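Long-range contacts in molybdopterin biosynthesis Mog protein (Mycobacterium tuberculosis, PDB 2G4R), which probably binds molybdopterin and helps prepare it for molybdenum insertion during biosynthesis of the molybdenum cofactor: residues Ser5-Val10 against Ala61-Ile66; Arg14-Val19 against Pro42-Asp47; Pro26-Trp31 against Asp137-Leu142; Glu53-Ala58 against Glu82-Val87; Ala86-Val91 against Arg114-Val119. All blocks are in the same frame, centred on the assembly; numbering follows the deposited sequence.

Interaction 1 of 5, residues Ser5-Val10 against Ala61-Ile66; sequences SARIVV and AGVDVI
Ser5 and Asp64 grip each other twice over at the start of two parallel strands. Ser5 N donates to Asp64 OD2 at 2.9 Å, reaching the oxygen on its anti side and 22° out of the carboxylate plane. In return Asp64 N donates to Ser5 OG at 3.1 Å, with 156° at the hydrogen. With chi1 at 76°, OG is tucked between the backbone N and the carbonyl carbon of Ser5, from where it also makes a weak hydrogen bond to Asp64 OD2. Strand pairing takes over from here. Val65 N reaches Ser5 O at 3.2 Å in the carbonyl plane, and Arg7 N meets Val65 O almost head-on at 3.0 Å. A CA-H...O contact from Ile66 CA to Arg7 O (3.3 Å) adds to the seam. Ala6 and Val65 project from one face of the sheet, where Leu32 of helix 24-34 packs on Ala6. From the other face rise Arg7 and Ile66. Val9 points the same way as Ile66, and their CG2 methyls lie side by side at 4.2 Å. Arg7 runs out extended until its guanidinium lays one face over Ala61 CB, 3.8 Å from NH2; the same side chain packs on Ala58 and on Ser38 of the second subunit. Gly62, at positive phi, ends helix 49-60 in a Schellman motif and turns the chain toward strand 65-69. Parallel neighbours covered by helices on both faces fit the three-layer alpha/beta/alpha fold of the molybdopterin-binding domain, in whose mixed sheet strand 6-11 lies between 43-45 and 65-69.

Interaction 2 of 5, residues Arg14-Val19 against Pro42-Asp47; sequences RAAAGV and PQVVAD
Methyl packing joins Ala15 and Ala16 to Val44, with one branch of the valine doing the work. Val44 CG1, anti to its own backbone nitrogen (chi1 -174°), reaches out to the short helix and settles against two consecutive residues. It lies 3.7 Å from Ala15 CB and 4.0 Å from Ala16 CB, and it also abuts the helix backbone, 3.5 Å from Ala16 N. A second kind of contact sets a methyl against peptide atoms: Ala16 CB points at the strand where it ends, 3.5 Å from Val45 C and 3.6 Å from Ala46 N. The small alanines thus let the helical turn sit almost directly on the strand backbone. The element so docked is the turn that follows strand 6-11, laid against 43-45, the outermost strand on this side of the sheet within the chain. Hydrogen bonds shape the turn itself. Gly18 N donates to Ala15 O at 2.9 Å and Val19 N to Arg14 O at 3.2 Å, a Schellman motif made with Gly18 at positive phi. Ser12 OG bonds Ala15 N near the helix start, while Ser13 OG holds Asp47 N and so ties the end of segment 42-47 to the same region. Subunit contacts form the last group: Val44 packs on Gln41 of the second subunit, and Ala46 on Pro26 of the third.

Interaction 3 of 5, residues Pro26-Trp31 against Asp137-Leu142; sequences PIIAGW and DGLGVL
Leu139 is the first residue of helix segment 137-142 to reach the other helix, and its CB and both methyls make contact there. CB sits over one face of the Trp31 indole in a CH-pi contact, 3.6 Å from the centroid of the five-membered ring and 11° off the normal. Further out the two side chains cross obliquely, CD1 at 3.8 Å from Trp31 CB and CD2 at 4.0 Å from Trp31 CE3. CD1 goes on to the partner helix, touching Ile27 CG2 at 4.2 Å and Ile28 CA at 4.1 Å. The two helices lie on the same face of the central sheet of this alpha/beta fold. Their segment axes run in the same direction, inclined by 25° and 11.1 Å apart, a separation bridged by the large indole. Val141, on another side of the helix, packs against helix 93-102. Leu142 then reaches the six-membered ring, its side chain crossing that of Trp31 at about a right angle, CD2 lying 3.5 Å from Trp31 CH2. Beneath both helices lies Ile67 of strand 65-69, touched by Leu142, Ile28 and Trp31, while the indole also stacks with the ring of His35.

Interaction 4 of 5, residues Glu53-Ala58 against Glu82-Val87; sequences EALHDA and EHTVAV
Val87 lays one methyl over the flat of the His56 imidazole. Its CG2 stands 3.6 Å from the ring centroid, 15° off the normal, in a CH-pi contact displaced toward the rim, so that NE2 is the closest ring atom at 3.4 Å. The two side chains slide past each other in opposite directions: the histidine reaches across to segment 82-87 as the valine reaches back to segment 53-58. With CG1 anti to the backbone N of Val87 (chi1 175°), CG2 is left on the branch that faces the ring. The same methyl meets Leu55 CB at 3.9 Å, so one methyl touches both the imidazole and the base of the leucine. Leu55 itself points at the partner helix and passes one turn further back. Its CD1 comes down on the backbone at Thr84, 3.7 Å from CA and 3.8 Å from OG1, the two side chains crossing at a slant, with His83 O close by. The Thr84 hydroxyl has its main partner elsewhere, the Thr80 carbonyl one turn earlier, and is also hydrogen-bonded to the side-chain amide of Asn127. The contact grades from buried at Leu55 and Thr84 to exposed at His56. The segment axes approach to 9.7 Å and run 29° from parallel. Beneath the pair, Leu55 rests on Ile66 and Thr68 of strand 65-69, Val59 of helix 49-60 also packs on Val87, and Thr84 leans on Val116 just ahead of strand 117-120.

Interaction 5 of 5, residues Ala86-Val91 against Arg114-Val119; sequences AVLDYV and RGVCGV
Leu88, the first residue past helix 80-87, lays its side chain across the backbone at Gly118. Its CB stands 3.9 Å from Val119 O. CG, anti to the carbonyl carbon of Leu88 (chi1 -76°), carries the fork over the strand. One branch, CD1, settles 3.6 Å from Gly118 CA and reaches on to Val116 CG2 at 4.1 Å. The other, CD2, lies 3.5 Å from Gly118 C and beside the carbonyl oxygen of Val119. Having no side chain, Gly118 lets the leucine and the backbone of Val91 come close to it; Ile125 of strand 123-128 also packs on Leu88. Two successive amides then share one acceptor: Asp89 N reaches Val119 O at 2.7 Å and Tyr90 N reaches it at 3.3 Å, both in the carbonyl plane. In return Val119 N donates to Tyr90 O at 3.1 Å, nearly straight onto the carbonyl. The Asp89 carboxylate turns elsewhere, OD2 accepting from Gly121 N. Tyr90 and Val119 project the same way from the sheet, the phenol lying alongside the valine with OH 3.5 Å from Val119 CB. This position follows from chi1 of 53°, which folds the ring back between the backbone N and the carbonyl carbon. Further along, Val91 CA makes a CA-H...O contact with Cys117 O. Asp89 and Tyr90 set against the single residue Val119 form a classic beta bulge, here where the short strand 90-91 joins antiparallel 117-120 as the last strand on this side of the mixed sheet within the chain.

In the fold
Interactions 1, 2 and 5 all reach the central sheet, with different chemistry: interaction 1 is parallel pairing near its middle, interaction 5 antiparallel pairing at one margin, and interaction 2 methyl packing without hydrogen bonds between its segments, on the strand that ends the sheet on the other side within the chain, at the surface where other subunits approach. Interactions 3 and 4 are helix pairs of similar inclination on opposite sides of the chain's centre, their centres about 20 Å apart. Interaction 3 is buried and built on indole and leucine; interaction 4 is more open, with an imidazole at its rim. Helix 80-87 serves both interactions 4 and 5, which are also joined by the Glu82-Arg114 salt bridge, while Ile66 links interaction 1 to the helix of interaction 4.

Interaction 1 of 5, residues Ser5-Val10 against Ala61-Ile66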
# COMPACT_ATOMS: atom_id res chain seq x y z
N SER A 5 -20.03 13.12 7.09
CA SER A 5 -19.15 12.34 6.14
C SER A 5 -17.66 12.67 6.17
O SER A 5 -17.28 13.84 6.24
CB SER A 5 -19.65 12.46 4.70
OG SER A 5 -19.34 13.71 4.12
N ALA A 6 -16.81 11.65 6.13
CA ALA A 6 -15.38 11.89 6.31
C ALA A 6 -14.53 10.84 5.61
O ALA A 6 -15.03 9.75 5.26
CB ALA A 6 -15.03 11.95 7.86
N ARG A 7 -13.27 11.22 5.36
CA ARG A 7 -12.22 10.30 5.06
C ARG A 7 -10.98 10.49 5.93
O ARG A 7 -10.67 11.59 6.38
CB ARG A 7 -11.82 10.45 3.63
CG ARG A 7 -12.93 9.99 2.71
CD ARG A 7 -12.49 9.83 1.32
NE ARG A 7 -13.57 9.36 0.43
CZ ARG A 7 -13.43 9.26 -0.89
NH1 ARG A 7 -12.26 9.54 -1.48
NH2 ARG A 7 -14.47 8.87 -1.63
N ILE A 8 -10.20 9.41 6.01
CA ILE A 8 -8.97 9.30 6.74
C ILE A 8 -7.87 8.88 5.79
O ILE A 8 -7.97 7.88 5.08
CB ILE A 8 -9.06 8.21 7.84
CG1 ILE A 8 -10.19 8.52 8.81
CG2 ILE A 8 -7.76 8.13 8.64
CD1 ILE A 8 -10.49 7.31 9.73
N VAL A 9 -6.81 9.65 5.78
CA VAL A 9 -5.69 9.37 4.94
C VAL A 9 -4.48 9.30 5.85
O VAL A 9 -4.05 10.29 6.44
CB VAL A 9 -5.55 10.47 3.89
CG1 VAL A 9 -4.31 10.26 3.06
CG2 VAL A 9 -6.86 10.59 3.06
N VAL A 10 -3.94 8.10 5.96
CA VAL A 10 -2.71 7.86 6.70
C VAL A 10 -1.58 7.81 5.69
O VAL A 10 -1.63 7.03 4.73
CB VAL A 10 -2.81 6.54 7.47
CG1 VAL A 10 -1.53 6.29 8.27
CG2 VAL A 10 -4.03 6.52 8.37
N ALA A 61 -15.19 14.10 -4.09
CA ALA A 61 -16.33 13.41 -3.47
C ALA A 61 -17.29 14.29 -2.61
O ALA A 61 -18.40 13.84 -2.23
CB ALA A 61 -15.84 12.23 -2.63
N GLY A 62 -16.84 15.49 -2.23
CA GLY A 62 -17.63 16.40 -1.37
C GLY A 62 -17.79 15.98 0.08
O GLY A 62 -18.81 16.26 0.73
N VAL A 63 -16.79 15.29 0.62
CA VAL A 63 -16.82 14.89 2.01
C VAL A 63 -16.77 16.13 2.93
O VAL A 63 -16.17 17.11 2.57
CB VAL A 63 -15.65 13.90 2.29
CG1 VAL A 63 -14.29 14.52 2.19
CG2 VAL A 63 -15.77 13.34 3.61
N ASP A 64 -17.38 16.07 4.10
CA ASP A 64 -17.36 17.20 5.06
C ASP A 64 -15.96 17.40 5.69
O ASP A 64 -15.55 18.56 5.99
CB ASP A 64 -18.37 16.96 6.20
CG ASP A 64 -19.81 16.78 5.70
OD1 ASP A 64 -20.27 17.55 4.85
OD2 ASP A 64 -20.47 15.83 6.15
N VAL A 65 -15.25 16.29 5.92
CA VAL A 65 -14.00 16.37 6.66
C VAL A 65 -12.97 15.35 6.21
O VAL A 65 -13.26 14.14 6.02
CB VAL A 65 -14.17 16.19 8.22
CG1 VAL A 65 -12.88 16.54 8.92
CG2 VAL A 65 -15.31 17.02 8.79
N ILE A 66 -11.76 15.80 6.04
CA ILE A 66 -10.64 14.87 5.82
C ILE A 66 -9.61 15.02 6.93
O ILE A 66 -9.10 16.14 7.18
CB ILE A 66 -9.94 15.06 4.43
CG1 ILE A 66 -10.92 15.00 3.27
CG2 ILE A 66 -8.77 14.09 4.28
CD1 ILE A 66 -10.42 15.70 2.04

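Interaction 2 of 5, residues Arg14-Val19 against Pro42-Asp47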
# COMPACT_ATOMS: atom_id res chain seq x y z
N ARG A 14 5.88 2.82 3.97
CA ARG A 14 5.95 1.44 4.49
C ARG A 14 4.59 0.85 4.78
O ARG A 14 4.29 -0.28 4.36
CB ARG A 14 6.78 1.36 5.77
CG ARG A 14 8.28 1.62 5.51
CD ARG A 14 9.03 1.92 6.81
NE ARG A 14 10.36 2.48 6.56
CZ ARG A 14 11.54 1.89 6.84
NH1 ARG A 14 11.64 0.67 7.39
NH2 ARG A 14 12.66 2.56 6.55
N ALA A 15 3.76 1.60 5.50
CA ALA A 15 2.42 1.07 5.85
C ALA A 15 1.57 0.85 4.60
O ALA A 15 0.84 -0.15 4.49
CB ALA A 15 1.72 1.96 6.85
N ALA A 16 1.70 1.75 3.64
CA ALA A 16 0.90 1.68 2.41
C ALA A 16 1.27 0.41 1.57
O ALA A 16 0.42 -0.19 0.90
CB ALA A 16 1.10 2.96 1.60
N ALA A 17 2.53 0.01 1.66
CA ALA A 17 3.04 -1.19 1.01
C ALA A 17 2.68 -2.46 1.78
O ALA A 17 3.02 -3.55 1.34
CB ALA A 17 4.55 -1.10 0.84
N GLY A 18 2.01 -2.32 2.94
CA GLY A 18 1.59 -3.46 3.74
C GLY A 18 2.70 -4.11 4.53
O GLY A 18 2.60 -5.28 4.91
N VAL A 19 3.77 -3.37 4.81
CA VAL A 19 4.89 -3.90 5.58
C VAL A 19 5.10 -3.15 6.86
O VAL A 19 6.15 -3.26 7.45
CB VAL A 19 6.21 -3.96 4.77
CG1 VAL A 19 6.04 -4.88 3.57
CG2 VAL A 19 6.68 -2.55 4.36
N PRO A 42 -9.46 3.77 7.41
CA PRO A 42 -8.27 4.48 6.88
C PRO A 42 -7.86 4.11 5.46
O PRO A 42 -7.83 2.92 5.13
CB PRO A 42 -7.15 4.06 7.85
CG PRO A 42 -7.84 3.58 9.10
CD PRO A 42 -9.20 3.08 8.68
N GLN A 43 -7.50 5.11 4.64
CA GLN A 43 -6.72 4.89 3.40
C GLN A 43 -5.26 5.18 3.70
O GLN A 43 -4.91 6.28 4.14
CB GLN A 43 -7.12 5.84 2.25
CG GLN A 43 -8.59 6.07 2.26
CD GLN A 43 -9.10 7.25 1.44
OE1 GLN A 43 -8.49 7.70 0.43
NE2 GLN A 43 -10.27 7.70 1.85
N VAL A 44 -4.42 4.22 3.46
CA VAL A 44 -3.04 4.35 3.77
C VAL A 44 -2.36 4.53 2.44
O VAL A 44 -2.60 3.75 1.50
CB VAL A 44 -2.48 3.14 4.51
CG1 VAL A 44 -1.03 3.42 4.93
CG2 VAL A 44 -3.32 2.82 5.76
N VAL A 45 -1.59 5.61 2.34
CA VAL A 45 -0.93 5.95 1.07
C VAL A 45 0.53 6.37 1.32
O VAL A 45 0.91 6.73 2.44
CB VAL A 45 -1.65 7.12 0.28
CG1 VAL A 45 -3.08 6.82 0.03
CG2 VAL A 45 -1.54 8.48 1.05
N ALA A 46 1.36 6.28 0.27
CA ALA A 46 2.76 6.69 0.35
C ALA A 46 2.89 8.21 0.39
O ALA A 46 1.95 8.94 0.00
CB ALA A 46 3.58 6.13 -0.82
N ASP A 47 4.05 8.66 0.85
CA ASP A 47 4.38 10.09 0.87
C ASP A 47 4.40 10.58 -0.58
O ASP A 47 4.68 9.83 -1.48
CB ASP A 47 5.80 10.33 1.39
CG ASP A 47 5.97 10.06 2.85
OD1 ASP A 47 5.30 10.65 3.74
OD2 ASP A 47 6.90 9.28 3.14

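Interaction 3 of 5, residues Pro26-Trp31 against Asp137-Leu142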
# COMPACT_ATOMS: atom_id res chain seq x y z
N PRO A 26 -6.83 3.70 12.98
CA PRO A 26 -7.87 3.23 13.91
C PRO A 26 -8.26 4.25 15.02
O PRO A 26 -9.44 4.36 15.34
CB PRO A 26 -7.27 1.96 14.51
CG PRO A 26 -6.15 1.54 13.51
CD PRO A 26 -5.68 2.78 12.89
N ILE A 27 -7.29 4.97 15.56
CA ILE A 27 -7.60 6.01 16.53
C ILE A 27 -8.57 7.05 15.92
O ILE A 27 -9.59 7.42 16.52
CB ILE A 27 -6.34 6.70 17.13
CG1 ILE A 27 -5.46 5.68 17.87
CG2 ILE A 27 -6.82 7.85 18.04
CD1 ILE A 27 -4.08 6.15 18.17
N ILE A 28 -8.24 7.50 14.71
CA ILE A 28 -9.06 8.51 14.03
C ILE A 28 -10.46 7.93 13.72
O ILE A 28 -11.48 8.59 13.92
CB ILE A 28 -8.37 9.05 12.74
CG1 ILE A 28 -6.99 9.65 13.08
CG2 ILE A 28 -9.25 10.13 12.05
CD1 ILE A 28 -6.16 9.91 11.87
N ALA A 29 -10.50 6.68 13.25
CA ALA A 29 -11.78 6.03 12.92
C ALA A 29 -12.70 5.93 14.12
O ALA A 29 -13.89 6.13 14.01
CB ALA A 29 -11.53 4.69 12.33
N GLY A 30 -12.15 5.65 15.28
CA GLY A 30 -12.95 5.51 16.49
C GLY A 30 -13.46 6.85 16.96
O GLY A 30 -14.62 6.98 17.36
N TRP A 31 -12.60 7.86 16.91
CA TRP A 31 -13.00 9.21 17.30
C TRP A 31 -14.12 9.73 16.36
O TRP A 31 -15.09 10.37 16.80
CB TRP A 31 -11.79 10.12 17.33
CG TRP A 31 -12.03 11.56 17.69
CD1 TRP A 31 -11.83 12.15 18.90
CD2 TRP A 31 -12.45 12.59 16.80
NE1 TRP A 31 -12.13 13.49 18.83
CE2 TRP A 31 -12.50 13.79 17.55
CE3 TRP A 31 -12.76 12.63 15.45
CZ2 TRP A 31 -12.88 14.99 16.99
CZ3 TRP A 31 -13.16 13.86 14.88
CH2 TRP A 31 -13.20 15.01 15.65
N ASP A 137 -4.27 13.85 20.96
CA ASP A 137 -4.20 15.26 21.42
C ASP A 137 -4.80 16.24 20.40
O ASP A 137 -5.56 17.14 20.74
CB ASP A 137 -2.75 15.70 21.70
CG ASP A 137 -2.15 15.12 23.01
OD1 ASP A 137 -2.90 14.69 23.91
OD2 ASP A 137 -0.87 15.11 23.12
N GLY A 138 -4.43 16.08 19.13
CA GLY A 138 -4.96 16.93 18.08
C GLY A 138 -6.46 16.72 17.84
O GLY A 138 -7.18 17.68 17.58
N LEU A 139 -6.95 15.47 17.93
CA LEU A 139 -8.41 15.22 17.82
C LEU A 139 -9.16 15.87 19.00
O LEU A 139 -10.27 16.34 18.85
CB LEU A 139 -8.70 13.72 17.73
CG LEU A 139 -8.18 12.99 16.50
CD1 LEU A 139 -8.33 11.49 16.71
CD2 LEU A 139 -8.88 13.51 15.26
N GLY A 140 -8.50 15.95 20.16
CA GLY A 140 -9.08 16.64 21.31
C GLY A 140 -9.26 18.13 21.05
O GLY A 140 -10.26 18.76 21.46
N VAL A 141 -8.30 18.72 20.36
CA VAL A 141 -8.39 20.10 19.96
C VAL A 141 -9.53 20.26 18.99
O VAL A 141 -10.37 21.12 19.16
CB VAL A 141 -7.09 20.59 19.33
CG1 VAL A 141 -7.31 21.92 18.63
CG2 VAL A 141 -6.07 20.70 20.34
N LEU A 142 -9.57 19.39 17.97
CA LEU A 142 -10.59 19.44 16.94
C LEU A 142 -11.99 19.28 17.52
O LEU A 142 -12.92 19.90 17.04
CB LEU A 142 -10.39 18.37 15.86
CG LEU A 142 -11.40 18.28 14.70
CD1 LEU A 142 -11.39 19.55 13.85
CD2 LEU A 142 -11.10 17.09 13.79

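Interaction 4 of 5, residues Glu53-Ala58 against Glu82-Val87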
# COMPACT_ATOMS: atom_id res chain seq x y z
N GLU A 53 -3.27 12.87 -4.70
CA GLU A 53 -4.30 12.04 -5.33
C GLU A 53 -5.41 11.72 -4.36
O GLU A 53 -6.58 11.91 -4.69
CB GLU A 53 -3.70 10.72 -5.87
CG GLU A 53 -4.73 9.79 -6.49
CD GLU A 53 -4.15 8.47 -6.99
OE1 GLU A 53 -3.08 8.00 -6.44
OE2 GLU A 53 -4.77 7.92 -7.92
N ALA A 54 -5.08 11.25 -3.15
CA ALA A 54 -6.12 10.97 -2.14
C ALA A 54 -6.97 12.22 -1.71
O ALA A 54 -8.20 12.18 -1.60
CB ALA A 54 -5.51 10.33 -0.94
N LEU A 55 -6.31 13.36 -1.56
CA LEU A 55 -7.00 14.56 -1.14
C LEU A 55 -7.91 15.08 -2.23
O LEU A 55 -9.06 15.43 -1.98
CB LEU A 55 -6.01 15.62 -0.69
CG LEU A 55 -5.20 15.32 0.58
CD1 LEU A 55 -4.32 16.51 0.89
CD2 LEU A 55 -6.04 15.00 1.75
N HIS A 56 -7.41 15.16 -3.45
CA HIS A 56 -8.24 15.65 -4.57
C HIS A 56 -9.47 14.76 -4.71
O HIS A 56 -10.58 15.25 -4.83
CB HIS A 56 -7.45 15.70 -5.86
CG HIS A 56 -6.60 16.93 -6.00
ND1 HIS A 56 -7.13 18.20 -6.14
CD2 HIS A 56 -5.26 17.09 -6.04
CE1 HIS A 56 -6.15 19.07 -6.27
NE2 HIS A 56 -5.01 18.42 -6.21
N ASP A 57 -9.27 13.46 -4.65
CA ASP A 57 -10.33 12.52 -4.74
C ASP A 57 -11.35 12.72 -3.63
O ASP A 57 -12.55 12.59 -3.85
CB ASP A 57 -9.79 11.09 -4.71
CG ASP A 57 -9.11 10.68 -6.04
OD1 ASP A 57 -9.11 11.48 -7.02
OD2 ASP A 57 -8.58 9.55 -6.09
N ALA A 58 -10.89 13.07 -2.43
CA ALA A 58 -11.82 13.14 -1.33
C ALA A 58 -12.63 14.44 -1.41
O ALA A 58 -13.85 14.46 -1.17
CB ALA A 58 -11.08 12.96 0.00
N GLU A 82 2.75 20.30 2.01
CA GLU A 82 2.78 20.79 0.63
C GLU A 82 1.63 20.30 -0.20
O GLU A 82 0.97 21.09 -0.87
CB GLU A 82 4.10 20.39 -0.08
CG GLU A 82 5.31 21.16 0.32
CD GLU A 82 5.90 20.80 1.69
OE1 GLU A 82 5.52 19.77 2.31
OE2 GLU A 82 6.76 21.58 2.15
N HIS A 83 1.40 18.99 -0.21
CA HIS A 83 0.26 18.44 -0.93
C HIS A 83 -1.11 18.93 -0.46
O HIS A 83 -2.03 19.05 -1.28
CB HIS A 83 0.29 16.91 -1.00
CG HIS A 83 1.33 16.39 -1.93
ND1 HIS A 83 1.12 16.26 -3.29
CD2 HIS A 83 2.62 16.03 -1.71
CE1 HIS A 83 2.22 15.82 -3.86
NE2 HIS A 83 3.14 15.64 -2.93
N THR A 84 -1.24 19.19 0.85
CA THR A 84 -2.47 19.69 1.47
C THR A 84 -2.70 21.15 1.04
O THR A 84 -3.81 21.51 0.60
CB THR A 84 -2.36 19.56 3.03
OG1 THR A 84 -2.06 18.20 3.38
CG2 THR A 84 -3.61 20.01 3.76
N VAL A 85 -1.68 21.97 1.21
CA VAL A 85 -1.75 23.37 0.79
C VAL A 85 -2.14 23.45 -0.70
O VAL A 85 -2.92 24.33 -1.06
CB VAL A 85 -0.43 24.14 0.98
CG1 VAL A 85 -0.47 25.57 0.24
CG2 VAL A 85 -0.08 24.31 2.48
N ALA A 86 -1.62 22.55 -1.53
CA ALA A 86 -1.93 22.59 -2.97
C ALA A 86 -3.41 22.41 -3.22
O ALA A 86 -3.96 23.06 -4.09
CB ALA A 86 -1.12 21.51 -3.76
N VAL A 87 -4.05 21.51 -2.48
CA VAL A 87 -5.47 21.24 -2.61
C VAL A 87 -6.35 22.32 -1.96
O VAL A 87 -7.45 22.59 -2.41
CB VAL A 87 -5.80 19.85 -2.00
CG1 VAL A 87 -7.25 19.58 -2.01
CG2 VAL A 87 -5.11 18.76 -2.79

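Interaction 5 of 5, residues Ala86-Val91 against Arg114-Val119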
# COMPACT_ATOMS: atom_id res chain seq x y z
N ALA A 86 -1.62 22.55 -1.53
CA ALA A 86 -1.93 22.59 -2.97
C ALA A 86 -3.41 22.41 -3.22
O ALA A 86 -3.96 23.06 -4.09
CB ALA A 86 -1.12 21.51 -3.76
N VAL A 87 -4.05 21.51 -2.48
CA VAL A 87 -5.47 21.24 -2.61
C VAL A 87 -6.35 22.32 -1.96
O VAL A 87 -7.45 22.59 -2.41
CB VAL A 87 -5.80 19.85 -2.00
CG1 VAL A 87 -7.25 19.58 -2.01
CG2 VAL A 87 -5.11 18.76 -2.79
N LEU A 88 -5.85 22.95 -0.90
CA LEU A 88 -6.66 23.89 -0.10
C LEU A 88 -6.99 25.16 -0.86
O LEU A 88 -6.17 25.63 -1.64
CB LEU A 88 -5.92 24.25 1.18
CG LEU A 88 -5.93 23.19 2.28
CD1 LEU A 88 -5.18 23.63 3.58
CD2 LEU A 88 -7.32 22.83 2.62
N ASP A 89 -8.17 25.71 -0.60
CA ASP A 89 -8.49 27.10 -1.00
C ASP A 89 -7.73 28.06 -0.07
O ASP A 89 -7.10 29.03 -0.53
CB ASP A 89 -10.00 27.38 -0.92
CG ASP A 89 -10.80 26.63 -1.98
OD1 ASP A 89 -10.25 26.33 -3.07
OD2 ASP A 89 -11.97 26.31 -1.72
N TYR A 90 -7.77 27.78 1.25
CA TYR A 90 -7.00 28.54 2.20
C TYR A 90 -6.70 27.75 3.49
O TYR A 90 -7.35 26.73 3.76
CB TYR A 90 -7.76 29.81 2.57
CG TYR A 90 -9.17 29.57 3.03
CD1 TYR A 90 -9.44 29.19 4.35
CD2 TYR A 90 -10.24 29.73 2.16
CE1 TYR A 90 -10.72 28.95 4.78
CE2 TYR A 90 -11.53 29.50 2.57
CZ TYR A 90 -11.76 29.12 3.89
OH TYR A 90 -13.02 28.88 4.31
N VAL A 91 -5.77 28.28 4.28
CA VAL A 91 -5.40 27.67 5.58
C VAL A 91 -6.10 28.29 6.81
O VAL A 91 -6.53 29.46 6.81
CB VAL A 91 -3.86 27.70 5.84
CG1 VAL A 91 -3.11 26.89 4.77
CG2 VAL A 91 -3.38 29.11 5.90
N ARG A 114 4.78 20.31 10.65
CA ARG A 114 4.43 21.35 9.71
C ARG A 114 3.00 21.26 9.18
O ARG A 114 2.67 21.86 8.17
CB ARG A 114 5.40 21.32 8.52
CG ARG A 114 6.83 21.48 8.99
CD ARG A 114 7.70 21.59 7.77
NE ARG A 114 7.69 20.38 6.95
CZ ARG A 114 7.22 20.30 5.71
NH1 ARG A 114 6.67 21.36 5.10
NH2 ARG A 114 7.28 19.16 5.08
N GLY A 115 2.16 20.57 9.93
CA GLY A 115 0.79 20.35 9.54
C GLY A 115 0.06 21.67 9.33
O GLY A 115 0.33 22.67 10.00
N VAL A 116 -0.80 21.64 8.35
CA VAL A 116 -1.78 22.68 8.13
C VAL A 116 -3.20 22.10 8.29
O VAL A 116 -3.41 20.88 8.39
CB VAL A 116 -1.58 23.34 6.75
CG1 VAL A 116 -0.22 23.92 6.62
CG2 VAL A 116 -1.85 22.32 5.60
N CYS A 117 -4.15 22.99 8.38
CA CYS A 117 -5.56 22.72 8.29
C CYS A 117 -6.09 23.77 7.33
O CYS A 117 -5.52 24.85 7.22
CB CYS A 117 -6.26 22.90 9.62
SG CYS A 117 -5.69 21.82 11.00
N GLY A 118 -7.23 23.50 6.70
CA GLY A 118 -7.88 24.49 5.85
C GLY A 118 -9.18 24.02 5.30
O GLY A 118 -9.69 22.94 5.70
N VAL A 119 -9.71 24.81 4.37
CA VAL A 119 -10.90 24.47 3.62
C VAL A 119 -10.56 24.39 2.13
O VAL A 119 -9.72 25.18 1.58
CB VAL A 119 -12.07 25.49 3.90
CG1 VAL A 119 -13.27 25.17 3.04
CG2 VAL A 119 -12.46 25.54 5.37